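Local coordinates for ferrichrome ABC transporter substrate-binding protein (PDB 5FLY) that binds ferrichrome, an iron-carrying siderophore, and probably delivers it to an ABC transporter for import into the cell, at residues T87-K92 / A105-K110; G172-R177 / W258-Y263; M31-A36 / G48-V53. All blocks are in the same frame, centred on the assembly; numbering follows the deposited sequence.

Interaction 1 (T87-K92 / A105-K110); sequences TYNTDK and AFDYAK. With 7PG (2,5,8,11,14,17,20,23-octaoxapentacosan-25-ol), chain P.
Thr-87 and Tyr-88 run parallel to Ala-105 and Phe-106 as neighbouring strand ends, with CA of Tyr-88 and CA of Ala-105 4.4 Å apart. Phe-106 is held through both its backbone N and its backbone O: the N gives a hydrogen bond of 2.9 Å to Thr-87 O, and the O receives one of 2.8 Å from Asn-89 N. Just beyond, the chain leaves the strand in a type I turn from Tyr-88 to Asp-91. These are the C-terminal ends of two strands in a beta-alpha-beta unit whose connecting helix is 94-100.

The side chains alternate between the faces of the sheet. On one face CG2 of Thr-87 lies against CB of Ala-105 at 3.8 Å, toward helix 94-100, while Thr-87 OG1, anti to the backbone N (chi1 -167°), donates to the anti lone pair of Asp-91 OD2 and ties the turn back to the strand. On the other face Tyr-88 and Phe-106 diverge: the phenol of Tyr-88 reaches Thr-34, and the Phe-106 ring stacks with Tyr-35. Past the strand ends Asn-89 leans across Asp-107, with Asn-89 ND2 3.5 Å from Asp-107 CG and the amide and carboxylate planes 27° apart.

A water continues the pairing where the strands stop, donating to Asn-89 OD1 at 2.8 Å and accepting from Tyr-108 N at 3.0 Å. The Tyr-108 ring presents a face to ether oxygen O6 of the bound polyether. Polar groups thus fix the main chain, and the aromatic face meets the ligand.

Interaction 2 (G172-R177 / W258-Y263); sequences GKNWGR and WYNDPY. With 7PG (2,5,8,11,14,17,20,23-octaoxapentacosan-25-ol), chain P.
The indole of Trp-258 carries ether oxygen O1 of the bound polyether over the centre of one face, 3.5 Å above the plane, and meets Arg-177 at its rim, where Trp-258 CD1 lies 3.6 Å from Arg-177 NE. For the arginine, that same indole rim lies over one face of the guanidinium, the two planes 62° apart, while ligand atom C5 comes to the guanidinium edge. Trp-175 receives C13 of the polyether over one face and C10 in the plane at its edge. Together they form part of the binding cleft of a class III solute-binding protein, a pocket lined by aromatic faces and, in this crystal, occupied by polyether.

Arg-177 is bent at chi2 (84°), which brings NH1 back to Trp-175 O in a 2.9 Å hydrogen bond. Glu-162 bridges the contact from outside, pairing with Arg-177 NE through one carboxylate oxygen and with Trp-258 NE1 through the other. Asn-260 ND2 and Gly-176 N share Glu-180 OE2 as acceptor.

The backbones close up at Gly-176, whose lack of a side chain admits the carbonyl of Trp-258. Gly-176 CA makes a CA-H...O contact of 3.5 Å with Trp-258 O, an oxygen buried without a hydrogen-bond partner.

Interaction 3 (M31-A36 / G48-V53); sequences MAPTYA and GVSDQV
Pro-33 lays its ring obliquely across the side chain of Gln-52, with Pro-33 CG 3.9 Å from Gln-52 NE2 and also close to CB of the same residue. The two segments follow adjacent parallel strands, 28-30 and 46-50, and helix 36-41 lies between them in sequence, so the contact gathers the C-terminal exits of a beta-alpha-beta unit in the five-stranded parallel sheet. Gln-52 is extended beyond CG, which brings its NE2 to CG and CD of the proline ring. Tyr-88 of strand 84-88 and Tyr-259 also touch Pro-33, and the same 31-36 loop carries Thr-34, which lines the polyether pocket.

A second, apolar patch lies around Ala-36 of helix 36-41. The methyl of Ala-36 meets two valine methyls that lie side by side, its CB 3.8 Å from CG2 of Val-49 and 3.9 Å from CG1 of Val-53. Val-49 directs its CB away from the loop, but its CG2, anti to the backbone N, is the methyl that reaches Ala-36. CG1 of Val-53 also approaches CB of Pro-33 at 4.2 Å, linking the two patches.

Short-range backbone bonds shape both chains. In the loop, Tyr-35 N bonds to Ala-32 O and Ala-36 N to Pro-33 O; facing it, Val-53 N bonds to Ser-50 O. Ser-50 packs its CB against the backbone of Met-31, 3.3 Å from Met-31 O, and turns its hydroxyl along its own chain. Ser-50 OG accepts from Gln-52 N at 3.0 Å, with an N-H...O angle of 161°, closing an ST turn.

How the interactions relate
Interactions 1 and 3 belong to one parallel sheet, whose strand ends face the ligand cleft, while the centre of interaction 2 lies about 2 Å from the centre of the chain and the contact joins residues lining the polyether pocket. Their centres are about 13 Å apart for interactions 1 and 3, 16 Å for 1 and 2, and 14 Å for 2 and 3. Tyrosines connect all three: Tyr-88 OH lies 2.6 Å from Thr-34 OG1, a probable hydrogen bond, Tyr-108 OH lies 2.9 Å from Asn-174 O, likewise, and Tyr-259 OH packs 3.5 Å from Pro-33 CB. Thr-34, Tyr-108, Trp-175, Arg-177, Trp-258 and Tyr-259 all line the polyether pocket, where ferrichrome probably binds.

Interaction 1 (T87-K92 / A105-K110)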
loop_
_atom_site.group_PDB
_atom_site.type_symbol
_atom_site.label_atom_id
_atom_site.label_comp_id
_atom_site.label_asym_id
_atom_site.label_seq_id
_atom_site.Cartn_x
_atom_site.Cartn_y
_atom_site.Cartn_z
ATOM N N THR A 87 9.513 -9.384 -7.215
ATOM C CA THR A 87 8.299 -9.173 -7.997
ATOM C C THR A 87 7.101 -9.740 -7.246
ATOM O O THR A 87 7.197 -10.040 -6.050
ATOM C CB THR A 87 8.409 -9.809 -9.416
ATOM O OG1 THR A 87 7.340 -9.320 -10.241
ATOM C CG2 THR A 87 8.428 -11.344 -9.354
ATOM N N TYR A 88 5.967 -9.845 -7.934
ATOM C CA TYR A 88 4.754 -10.448 -7.365
ATOM C C TYR A 88 4.569 -11.838 -7.924
ATOM O O TYR A 88 5.012 -12.134 -9.031
ATOM C CB TYR A 88 3.483 -9.657 -7.691
ATOM C CG TYR A 88 3.422 -8.208 -7.285
ATOM C CD1 TYR A 88 3.240 -7.826 -5.962
ATOM C CD2 TYR A 88 3.465 -7.221 -8.253
ATOM C CE1 TYR A 88 3.151 -6.490 -5.627
ATOM C CE2 TYR A 88 3.388 -5.896 -7.930
ATOM C CZ TYR A 88 3.222 -5.535 -6.623
ATOM O OH TYR A 88 3.145 -4.193 -6.351
ATOM N N ASN A 89 3.873 -12.689 -7.188
ATOM C CA ASN A 89 3.611 -14.019 -7.698
ATOM C C ASN A 89 2.644 -13.962 -8.887
ATOM O O ASN A 89 2.521 -14.943 -9.613
ATOM C CB ASN A 89 3.098 -14.940 -6.573
ATOM C CG ASN A 89 1.687 -14.613 -6.117
ATOM O OD1 ASN A 89 1.199 -13.506 -6.313
ATOM N ND2 ASN A 89 1.037 -15.585 -5.477
ATOM N N THR A 90 2.023 -12.809 -9.139
ATOM C CA THR A 90 1.162 -12.633 -10.314
ATOM C C THR A 90 1.961 -12.421 -11.602
ATOM O O THR A 90 1.404 -12.475 -12.701
ATOM C CB THR A 90 0.211 -11.435 -10.152
ATOM O OG1 THR A 90 0.973 -10.263 -9.832
ATOM C CG2 THR A 90 -0.815 -11.693 -9.068
ATOM N N ASP A 91 3.265 -12.201 -11.467
ATOM C CA ASP A 91 4.101 -11.879 -12.615
ATOM C C ASP A 91 4.144 -13.055 -13.579
ATOM O O ASP A 91 4.569 -14.134 -13.216
ATOM C CB ASP A 91 5.507 -11.503 -12.141
ATOM C CG ASP A 91 6.339 -10.823 -13.219
ATOM O OD1 ASP A 91 6.114 -11.082 -14.429
ATOM O OD2 ASP A 91 7.230 -10.021 -12.835
ATOM N N LYS A 92 3.674 -12.845 -14.806
ATOM C CA LYS A 92 3.647 -13.920 -15.788
ATOM C C LYS A 92 5.051 -14.452 -16.107
ATOM O O LYS A 92 5.197 -15.588 -16.548
ATOM C CB LYS A 92 2.957 -13.450 -17.079
ATOM C CG LYS A 92 3.712 -12.406 -17.898
ATOM C CD LYS A 92 3.030 -12.196 -19.256
ATOM C CE LYS A 92 3.657 -11.049 -20.054
ATOM N NZ LYS A 92 4.931 -11.407 -20.759
ATOM N N ALA A 105 9.104 -13.768 -5.561
ATOM C CA ALA A 105 7.823 -13.390 -6.119
ATOM C C ALA A 105 6.781 -13.426 -5.008
ATOM O O ALA A 105 6.161 -14.450 -4.712
ATOM C CB ALA A 105 7.458 -14.300 -7.250
ATOM N N PHE A 106 6.626 -12.280 -4.369
ATOM C CA PHE A 106 5.754 -12.171 -3.216
ATOM C C PHE A 106 4.286 -12.426 -3.524
ATOM O O PHE A 106 3.726 -11.880 -4.479
ATOM C CB PHE A 106 5.868 -10.785 -2.600
ATOM C CG PHE A 106 7.078 -10.600 -1.721
ATOM C CD1 PHE A 106 7.058 -11.026 -0.405
ATOM C CD2 PHE A 106 8.218 -9.988 -2.212
ATOM C CE1 PHE A 106 8.177 -10.868 0.408
ATOM C CE2 PHE A 106 9.320 -9.804 -1.410
ATOM C CZ PHE A 106 9.303 -10.260 -0.098
ATOM N N ASP A 107 3.685 -13.241 -2.665
ATOM C CA ASP A 107 2.227 -13.339 -2.533
ATOM C C ASP A 107 1.858 -12.203 -1.586
ATOM O O ASP A 107 1.928 -12.343 -0.360
ATOM C CB ASP A 107 1.808 -14.723 -1.999
ATOM C CG ASP A 107 0.289 -14.991 -2.059
ATOM O OD1 ASP A 107 -0.575 -14.103 -2.207
ATOM O OD2 ASP A 107 -0.045 -16.168 -1.903
ATOM N N TYR A 108 1.555 -11.050 -2.178
ATOM C CA TYR A 108 1.356 -9.804 -1.438
ATOM C C TYR A 108 0.513 -9.974 -0.168
ATOM O O TYR A 108 0.900 -9.531 0.921
ATOM C CB TYR A 108 0.696 -8.759 -2.338
ATOM C CG TYR A 108 0.202 -7.585 -1.538
ATOM C CD1 TYR A 108 1.098 -6.650 -1.060
ATOM C CD2 TYR A 108 -1.147 -7.444 -1.214
ATOM C CE1 TYR A 108 0.681 -5.590 -0.297
ATOM C CE2 TYR A 108 -1.582 -6.384 -0.439
ATOM C CZ TYR A 108 -0.658 -5.459 0.013
ATOM O OH TYR A 108 -1.055 -4.389 0.777
ATOM N N ALA A 109 -0.630 -10.637 -0.306
ATOM C CA ALA A 109 -1.607 -10.696 0.775
ATOM C C ALA A 109 -1.152 -11.486 2.008
ATOM O O ALA A 109 -1.810 -11.426 3.048
ATOM C CB ALA A 109 -2.919 -11.271 0.255
ATOM N N LYS A 110 -0.030 -12.196 1.916
ATOM C CA LYS A 110 0.467 -12.978 3.052
ATOM C C LYS A 110 1.174 -12.145 4.124
ATOM O O LYS A 110 1.476 -12.663 5.202
ATOM C CB LYS A 110 1.418 -14.068 2.556
ATOM C CG LYS A 110 0.751 -15.122 1.711
ATOM C CD LYS A 110 -0.272 -15.885 2.514
ATOM C CE LYS A 110 -0.948 -16.959 1.689
ATOM N NZ LYS A 110 -1.914 -17.697 2.548
HETATM C C2 7PG P . -1.570 0.632 -8.527
HETATM O O1 7PG P . -2.388 1.549 -9.201
HETATM C C3 7PG P . -3.747 1.405 -8.903
HETATM C C4 7PG P . -4.450 0.646 -10.025
HETATM O O2 7PG P . -5.841 0.802 -9.941
HETATM C C5 7PG P . -6.393 0.479 -8.698
HETATM C C6 7PG P . -7.759 -0.183 -8.846
HETATM O O3 7PG P . -7.925 -1.139 -7.833
HETATM C C7 7PG P . -7.412 -2.417 -8.094
HETATM C C8 7PG P . -7.384 -3.221 -6.792
HETATM O O4 7PG P . -6.757 -4.471 -6.936
HETATM C C9 7PG P . -5.435 -4.411 -7.374
HETATM C C10 7PG P . -4.578 -5.589 -6.904
HETATM O O5 7PG P . -3.270 -5.095 -6.755
HETATM C C11 7PG P . -2.348 -5.882 -6.052
HETATM C C12 7PG P . -1.223 -4.985 -5.525
HETATM O O6 7PG P . -1.178 -5.025 -4.121
HETATM C C13 7PG P . -1.789 -3.974 -3.423
HETATM C C14 7PG P . -0.993 -2.686 -3.610
HETATM O O7 7PG P . -0.908 -2.032 -2.376
HETATM C C15 7PG P . 0.236 -1.240 -2.199
HETATM O O HOH W 1 0.514 -11.142 -5.020
#

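Interaction 2 (G172-R177 / W258-Y263)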
loop_
_atom_site.group_PDB
_atom_site.type_symbol
_atom_site.label_atom_id
_atom_site.label_comp_id
_atom_site.label_asym_id
_atom_site.label_seq_id
_atom_site.Cartn_x
_atom_site.Cartn_y
_atom_site.Cartn_z
ATOM N N GLY A 172 -10.226 -3.527 1.924
ATOM C CA GLY A 172 -10.032 -4.143 3.220
ATOM C C GLY A 172 -8.978 -3.416 4.040
ATOM O O GLY A 172 -8.573 -2.311 3.690
ATOM N N LYS A 173 -8.505 -4.033 5.125
ATOM C CA LYS A 173 -7.625 -3.319 6.047
ATOM C C LYS A 173 -6.166 -3.200 5.591
ATOM O O LYS A 173 -5.396 -2.471 6.211
ATOM C CB LYS A 173 -7.675 -3.978 7.429
ATOM C CG LYS A 173 -9.067 -3.930 8.056
ATOM C CD LYS A 173 -9.052 -4.362 9.528
ATOM C CE LYS A 173 -10.432 -4.208 10.175
ATOM N NZ LYS A 173 -11.429 -5.145 9.563
ATOM N N ASN A 174 -5.776 -3.875 4.516
ATOM C CA ASN A 174 -4.368 -3.858 4.104
ATOM C C ASN A 174 -4.226 -3.926 2.583
ATOM O O ASN A 174 -3.589 -4.846 2.057
ATOM C CB ASN A 174 -3.623 -5.034 4.784
ATOM C CG ASN A 174 -2.119 -4.794 4.938
ATOM O OD1 ASN A 174 -1.645 -4.448 6.022
ATOM N ND2 ASN A 174 -1.364 -5.032 3.878
ATOM N N TRP A 175 -4.799 -2.948 1.879
ATOM C CA TRP A 175 -4.653 -2.881 0.425
ATOM C C TRP A 175 -4.290 -1.471 -0.052
ATOM O O TRP A 175 -4.690 -1.037 -1.132
ATOM C CB TRP A 175 -5.931 -3.374 -0.254
ATOM C CG TRP A 175 -5.623 -4.119 -1.517
ATOM C CD1 TRP A 175 -5.514 -3.599 -2.770
ATOM C CD2 TRP A 175 -5.326 -5.516 -1.632
ATOM N NE1 TRP A 175 -5.184 -4.595 -3.668
ATOM C CE2 TRP A 175 -5.067 -5.778 -2.994
ATOM C CE3 TRP A 175 -5.284 -6.572 -0.724
ATOM C CZ2 TRP A 175 -4.758 -7.052 -3.462
ATOM C CZ3 TRP A 175 -4.985 -7.835 -1.192
ATOM C CH2 TRP A 175 -4.714 -8.058 -2.548
ATOM N N GLY A 176 -3.504 -0.760 0.748
ATOM C CA GLY A 176 -3.128 0.593 0.405
ATOM C C GLY A 176 -4.314 1.530 0.473
ATOM O O GLY A 176 -5.290 1.253 1.160
ATOM N N ARG A 177 -4.193 2.655 -0.225
ATOM C CA ARG A 177 -5.198 3.705 -0.247
ATOM C C ARG A 177 -5.541 4.195 1.158
ATOM O O ARG A 177 -6.670 4.602 1.420
ATOM C CB ARG A 177 -6.459 3.220 -0.968
ATOM C CG ARG A 177 -6.255 2.960 -2.440
ATOM C CD ARG A 177 -5.696 1.576 -2.714
ATOM N NE ARG A 177 -5.638 1.313 -4.151
ATOM C CZ ARG A 177 -4.918 0.348 -4.710
ATOM N NH1 ARG A 177 -4.176 -0.463 -3.970
ATOM N NH2 ARG A 177 -4.937 0.202 -6.025
ATOM N N TRP A 258 -1.784 5.107 -3.098
ATOM C CA TRP A 258 -1.833 3.699 -3.502
ATOM C C TRP A 258 -0.975 2.782 -2.637
ATOM O O TRP A 258 -1.365 1.645 -2.374
ATOM C CB TRP A 258 -1.386 3.512 -4.948
ATOM C CG TRP A 258 -2.392 3.913 -5.967
ATOM C CD1 TRP A 258 -3.748 3.769 -5.888
ATOM C CD2 TRP A 258 -2.120 4.554 -7.214
ATOM N NE1 TRP A 258 -4.338 4.281 -7.021
ATOM C CE2 TRP A 258 -3.357 4.769 -7.850
ATOM C CE3 TRP A 258 -0.941 4.967 -7.862
ATOM C CZ2 TRP A 258 -3.455 5.376 -9.098
ATOM C CZ3 TRP A 258 -1.047 5.577 -9.110
ATOM C CH2 TRP A 258 -2.292 5.773 -9.708
ATOM N N TYR A 259 0.203 3.249 -2.238
ATOM C CA TYR A 259 1.211 2.364 -1.637
ATOM C C TYR A 259 1.166 2.338 -0.096
ATOM O O TYR A 259 0.433 3.109 0.527
ATOM C CB TYR A 259 2.601 2.768 -2.172
ATOM C CG TYR A 259 2.662 2.509 -3.664
ATOM C CD1 TYR A 259 2.771 1.213 -4.137
ATOM C CD2 TYR A 259 2.537 3.536 -4.588
ATOM C CE1 TYR A 259 2.790 0.938 -5.490
ATOM C CE2 TYR A 259 2.546 3.267 -5.959
ATOM C CZ TYR A 259 2.668 1.964 -6.392
ATOM O OH TYR A 259 2.678 1.671 -7.738
ATOM N N ASN A 260 1.921 1.422 0.514
ATOM C CA ASN A 260 1.950 1.299 1.970
ATOM C C ASN A 260 3.370 1.126 2.509
ATOM O O ASN A 260 3.572 0.573 3.580
ATOM C CB ASN A 260 1.038 0.143 2.450
ATOM C CG ASN A 260 1.429 -1.233 1.896
ATOM O OD1 ASN A 260 2.486 -1.425 1.303
ATOM N ND2 ASN A 260 0.549 -2.209 2.106
ATOM N N ASP A 261 4.339 1.609 1.737
ATOM C CA ASP A 261 5.735 1.696 2.172
ATOM C C ASP A 261 5.934 2.825 3.205
ATOM O O ASP A 261 5.097 3.721 3.334
ATOM C CB ASP A 261 6.604 1.963 0.961
ATOM C CG ASP A 261 6.280 3.294 0.348
ATOM O OD1 ASP A 261 5.318 3.351 -0.451
ATOM O OD2 ASP A 261 6.933 4.303 0.737
ATOM N N PRO A 262 7.076 2.830 3.912
ATOM C CA PRO A 262 7.289 3.872 4.935
ATOM C C PRO A 262 7.213 5.320 4.427
ATOM O O PRO A 262 6.777 6.175 5.205
ATOM C CB PRO A 262 8.694 3.553 5.468
ATOM C CG PRO A 262 8.836 2.044 5.230
ATOM C CD PRO A 262 8.118 1.789 3.939
ATOM N N TYR A 263 7.651 5.623 3.203
ATOM C CA TYR A 263 7.562 7.002 2.706
ATOM C C TYR A 263 6.095 7.380 2.553
ATOM O O TYR A 263 5.655 8.415 3.028
ATOM C CB TYR A 263 8.280 7.179 1.366
ATOM C CG TYR A 263 9.777 7.026 1.414
ATOM C CD1 TYR A 263 10.590 8.071 1.843
ATOM C CD2 TYR A 263 10.384 5.846 0.990
ATOM C CE1 TYR A 263 11.966 7.932 1.873
ATOM C CE2 TYR A 263 11.753 5.699 1.004
ATOM C CZ TYR A 263 12.544 6.742 1.454
ATOM O OH TYR A 263 13.921 6.609 1.480
HETATM C C2 7PG P . -1.570 0.632 -8.527
HETATM O O1 7PG P . -2.388 1.549 -9.201
HETATM C C3 7PG P . -3.747 1.405 -8.903
HETATM C C4 7PG P . -4.450 0.646 -10.025
HETATM O O2 7PG P . -5.841 0.802 -9.941
HETATM C C5 7PG P . -6.393 0.479 -8.698
HETATM C C6 7PG P . -7.759 -0.183 -8.846
HETATM O O3 7PG P . -7.925 -1.139 -7.833
HETATM C C7 7PG P . -7.412 -2.417 -8.094
HETATM C C8 7PG P . -7.384 -3.221 -6.792
HETATM O O4 7PG P . -6.757 -4.471 -6.936
HETATM C C9 7PG P . -5.435 -4.411 -7.374
HETATM C C10 7PG P . -4.578 -5.589 -6.904
HETATM O O5 7PG P . -3.270 -5.095 -6.755
HETATM C C11 7PG P . -2.348 -5.882 -6.052
HETATM C C12 7PG P . -1.223 -4.985 -5.525
HETATM O O6 7PG P . -1.178 -5.025 -4.121
HETATM C C13 7PG P . -1.789 -3.974 -3.423
HETATM C C14 7PG P . -0.993 -2.686 -3.610
HETATM O O7 7PG P . -0.908 -2.032 -2.376
HETATM C C15 7PG P . 0.236 -1.240 -2.199
#

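Interaction 3 (M31-A36 / G48-V53)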
loop_
_atom_site.group_PDB
_atom_site.type_symbol
_atom_site.label_atom_id
_atom_site.label_comp_id
_atom_site.label_asym_id
_atom_site.label_seq_id
_atom_site.Cartn_x
_atom_site.Cartn_y
_atom_site.Cartn_z
ATOM N N MET A 31 10.752 -5.173 -9.310
ATOM C CA MET A 31 9.690 -5.084 -10.316
ATOM C C MET A 31 8.308 -4.869 -9.698
ATOM O O MET A 31 7.385 -4.424 -10.382
ATOM C CB MET A 31 9.661 -6.340 -11.179
ATOM C CG MET A 31 10.851 -6.483 -12.099
ATOM S SD MET A 31 11.182 -4.994 -13.091
ATOM C CE MET A 31 9.619 -4.754 -13.912
ATOM N N ALA A 32 8.152 -5.221 -8.427
ATOM C CA ALA A 32 6.894 -5.028 -7.721
ATOM C C ALA A 32 6.951 -3.702 -6.935
ATOM O O ALA A 32 7.663 -3.606 -5.929
ATOM C CB ALA A 32 6.624 -6.195 -6.794
ATOM N N PRO A 33 6.207 -2.677 -7.383
ATOM C CA PRO A 33 6.371 -1.363 -6.748
ATOM C C PRO A 33 5.977 -1.321 -5.274
ATOM O O PRO A 33 6.444 -0.441 -4.558
ATOM C CB PRO A 33 5.463 -0.454 -7.580
ATOM C CG PRO A 33 4.517 -1.361 -8.298
ATOM C CD PRO A 33 5.296 -2.620 -8.538
ATOM N N THR A 34 5.129 -2.245 -4.838
ATOM C CA THR A 34 4.786 -2.361 -3.430
ATOM C C THR A 34 6.013 -2.382 -2.520
ATOM O O THR A 34 5.971 -1.797 -1.439
ATOM C CB THR A 34 3.940 -3.630 -3.199
ATOM O OG1 THR A 34 2.704 -3.478 -3.921
ATOM C CG2 THR A 34 3.667 -3.866 -1.727
ATOM N N TYR A 35 7.092 -3.024 -2.965
ATOM C CA TYR A 35 8.274 -3.248 -2.127
ATOM C C TYR A 35 9.382 -2.216 -2.368
ATOM O O TYR A 35 10.388 -2.208 -1.662
ATOM C CB TYR A 35 8.801 -4.683 -2.351
ATOM C CG TYR A 35 7.680 -5.662 -2.144
ATOM C CD1 TYR A 35 7.242 -5.992 -0.861
ATOM C CD2 TYR A 35 6.997 -6.198 -3.228
ATOM C CE1 TYR A 35 6.174 -6.830 -0.663
ATOM C CE2 TYR A 35 5.940 -7.039 -3.047
ATOM C CZ TYR A 35 5.520 -7.350 -1.754
ATOM O OH TYR A 35 4.453 -8.180 -1.546
ATOM N N ALA A 36 9.186 -1.329 -3.335
ATOM C CA ALA A 36 10.230 -0.381 -3.704
ATOM C C ALA A 36 10.511 0.643 -2.621
ATOM O O ALA A 36 11.681 0.861 -2.279
ATOM C CB ALA A 36 9.860 0.312 -5.011
ATOM N N GLY A 48 17.476 -1.280 -10.384
ATOM C CA GLY A 48 16.375 -1.142 -11.329
ATOM C C GLY A 48 15.088 -1.153 -10.549
ATOM O O GLY A 48 15.002 -1.836 -9.533
ATOM N N VAL A 49 14.103 -0.389 -11.004
ATOM C CA VAL A 49 12.811 -0.349 -10.323
ATOM C C VAL A 49 11.690 -0.204 -11.355
ATOM O O VAL A 49 11.853 0.460 -12.384
ATOM C CB VAL A 49 12.763 0.801 -9.269
ATOM C CG1 VAL A 49 12.881 2.173 -9.919
ATOM C CG2 VAL A 49 11.504 0.696 -8.414
ATOM N N SER A 50 10.561 -0.843 -11.074
ATOM C CA SER A 50 9.371 -0.708 -11.911
ATOM C C SER A 50 9.096 0.745 -12.267
ATOM O O SER A 50 9.176 1.629 -11.404
ATOM C CB SER A 50 8.155 -1.284 -11.202
ATOM O OG SER A 50 6.975 -0.925 -11.895
ATOM N N ASP A 51 8.749 1.004 -13.524
ATOM C CA ASP A 51 8.472 2.375 -13.913
ATOM C C ASP A 51 7.161 2.859 -13.282
ATOM O O ASP A 51 6.831 4.044 -13.379
ATOM C CB ASP A 51 8.451 2.538 -15.445
ATOM C CG ASP A 51 7.377 1.713 -16.133
ATOM O OD1 ASP A 51 6.427 1.241 -15.484
ATOM O OD2 ASP A 51 7.495 1.563 -17.368
ATOM N N GLN A 52 6.430 1.966 -12.610
ATOM C CA GLN A 52 5.205 2.381 -11.934
ATOM C C GLN A 52 5.487 3.334 -10.774
ATOM O O GLN A 52 4.599 4.070 -10.357
ATOM C CB GLN A 52 4.426 1.168 -11.419
ATOM C CG GLN A 52 3.740 0.386 -12.512
ATOM C CD GLN A 52 2.847 -0.704 -11.948
ATOM O OE1 GLN A 52 1.715 -0.446 -11.509
ATOM N NE2 GLN A 52 3.353 -1.925 -11.945
ATOM N N VAL A 53 6.707 3.331 -10.237
ATOM C CA VAL A 53 6.983 4.210 -9.099
ATOM C C VAL A 53 6.902 5.677 -9.511
ATOM O O VAL A 53 6.627 6.545 -8.686
ATOM C CB VAL A 53 8.372 3.939 -8.444
ATOM C CG1 VAL A 53 8.451 2.498 -7.929
ATOM C CG2 VAL A 53 9.524 4.239 -9.379
#